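Stress-induced protein 1 (Caenorhabditis elegans, PDB 4YE0) probably acts as a small heat shock protein chaperone that binds unfolded proteins, represented here by a truncated form containing its alpha-crystallin domain. Local coordinates at residues A20-K23 / P24-K28. Residues are numbered along the deposited sequence; the frame is centred on the assembly and turned at random.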
loop_
_atom_site.group_PDB
_atom_site.type_symbol
_atom_site.label_atom_id
_atom_site.label_comp_id
_atom_site.label_asym_id
_atom_site.label_seq_id
_atom_site.Cartn_x
_atom_site.Cartn_y
_atom_site.Cartn_z
ATOM N N ALA A 20 4.764 -7.945 -1.180
ATOM C CA ALA A 20 4.206 -8.938 -0.257
ATOM C C ALA A 20 2.789 -8.628 0.230
ATOM O O ALA A 20 2.066 -9.534 0.639
ATOM C CB ALA A 20 5.135 -9.107 0.937
ATOM N N ALA A 21 2.390 -7.359 0.186
ATOM C CA ALA A 21 1.054 -6.959 0.637
ATOM C C ALA A 21 -0.052 -7.389 -0.325
ATOM O O ALA A 21 -1.233 -7.195 -0.032
ATOM C CB ALA A 21 1.000 -5.452 0.846
ATOM N N PHE A 22 0.324 -7.961 -1.468
ATOM C CA PHE A 22 -0.633 -8.339 -2.502
ATOM C C PHE A 22 -0.475 -9.794 -2.884
ATOM O O PHE A 22 0.620 -10.349 -2.820
ATOM C CB PHE A 22 -0.429 -7.469 -3.744
ATOM C CG PHE A 22 -0.632 -6.013 -3.483
ATOM C CD1 PHE A 22 0.388 -5.248 -2.941
ATOM C CD2 PHE A 22 -1.858 -5.415 -3.739
ATOM C CE1 PHE A 22 0.194 -3.907 -2.669
ATOM C CE2 PHE A 22 -2.055 -4.073 -3.475
ATOM C CZ PHE A 22 -1.031 -3.318 -2.940
ATOM N N LYS A 23 -1.578 -10.405 -3.290
ATOM C CA LYS A 23 -1.529 -11.731 -3.879
ATOM C C LYS A 23 -1.070 -11.612 -5.331
ATOM O O LYS A 23 -1.443 -10.661 -6.015
ATOM C CB LYS A 23 -2.899 -12.404 -3.804
ATOM C CG LYS A 23 -3.234 -12.924 -2.415
ATOM C CD LYS A 23 -4.553 -13.674 -2.405
ATOM C CE LYS A 23 -4.575 -14.729 -1.305
ATOM N NZ LYS A 23 -5.931 -15.325 -1.158
ATOM N N PRO A 24 -0.249 -12.567 -5.805
ATOM C CA PRO A 24 0.155 -12.653 -7.208
ATOM C C PRO A 24 -0.934 -12.297 -8.227
ATOM O O PRO A 24 -0.646 -11.630 -9.225
ATOM C CB PRO A 24 0.568 -14.117 -7.337
ATOM C CG PRO A 24 1.195 -14.413 -6.011
ATOM C CD PRO A 24 0.488 -13.555 -4.985
ATOM N N GLU A 25 -2.169 -12.716 -7.961
ATOM C CA GLU A 25 -3.304 -12.459 -8.864
ATOM C C GLU A 25 -3.735 -10.999 -8.872
ATOM O O GLU A 25 -4.421 -10.556 -9.792
ATOM C CB GLU A 25 -4.525 -13.287 -8.470
ATOM C CG GLU A 25 -4.217 -14.662 -7.918
ATOM C CD GLU A 25 -4.330 -14.762 -6.412
ATOM O OE1 GLU A 25 -3.417 -15.341 -5.787
ATOM O OE2 GLU A 25 -5.337 -14.275 -5.857
ATOM N N GLU A 26 -3.363 -10.272 -7.825
ATOM C CA GLU A 26 -3.686 -8.855 -7.693
ATOM C C GLU A 26 -2.609 -7.956 -8.303
ATOM O O GLU A 26 -2.635 -6.741 -8.107
ATOM C CB GLU A 26 -3.862 -8.512 -6.214
ATOM C CG GLU A 26 -5.078 -9.159 -5.567
ATOM C CD GLU A 26 -5.076 -9.047 -4.050
ATOM O OE1 GLU A 26 -4.010 -8.771 -3.457
ATOM O OE2 GLU A 26 -6.148 -9.238 -3.443
ATOM N N LEU A 27 -1.674 -8.544 -9.047
ATOM C CA LEU A 27 -0.558 -7.801 -9.608
ATOM C C LEU A 27 -0.562 -7.809 -11.124
ATOM O O LEU A 27 -0.910 -8.807 -11.752
ATOM C CB LEU A 27 0.759 -8.367 -9.086
ATOM C CG LEU A 27 0.969 -8.096 -7.597
ATOM C CD1 LEU A 27 1.972 -9.082 -7.025
ATOM C CD2 LEU A 27 1.414 -6.655 -7.354
ATOM N N LYS A 28 -0.174 -6.673 -11.694
ATOM C CA LYS A 28 -0.075 -6.480 -13.133
ATOM C C LYS A 28 1.296 -5.925 -13.462
ATOM O O LYS A 28 1.782 -5.020 -12.784
ATOM C CB LYS A 28 -1.120 -5.464 -13.610
ATOM C CG LYS A 28 -2.404 -6.064 -14.154
ATOM C CD LYS A 28 -3.118 -5.082 -15.075
ATOM C CE LYS A 28 -4.265 -5.741 -15.826
ATOM N NZ LYS A 28 -5.467 -5.941 -14.968
#
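Phe-22 presents its CA and CB to Glu-26 OE1, CA at 3.5 Å, while CB also touches Leu-27 CD2 at 4.1 Å. The Phe-22 and Glu-26 side chains cross at about a right angle, ring and carboxylate planes 77° apart, and the ring stacks edge-to-face with Phe-55 of strand 49-60. At Lys-23 the backbone is gripped at both ends by one residue: its N donates to Glu-26 OE1 (2.9 Å), reaching it from above the carboxylate plane, while its O accepts from Glu-26 N (2.7 Å). This reciprocal pairing illustrates how a short 3-10 turn at Pro-24 and Glu-25 leads a loop of the alpha-crystallin domain, a beta-sandwich, into strand 27-32. Glu-26 OE2 is engaged separately by His-42 ND1, fixing the carboxylate from its other oxygen; an alanine here would probably leave Lys-23 N without its acceptor and His-42 ND1 without this partner, though the backbone bond to Lys-23 O could remain. The Lys-23 side chain, its CG anti to the carbonyl carbon (chi1 -76°) and extended beyond, runs alongside that of Glu-25, pointing the same way, its CD 3.6 Å from Glu-25 OE2, but NZ stays 4.9 Å from Glu-25 OE2, so any attraction between the charges acts without direct contact.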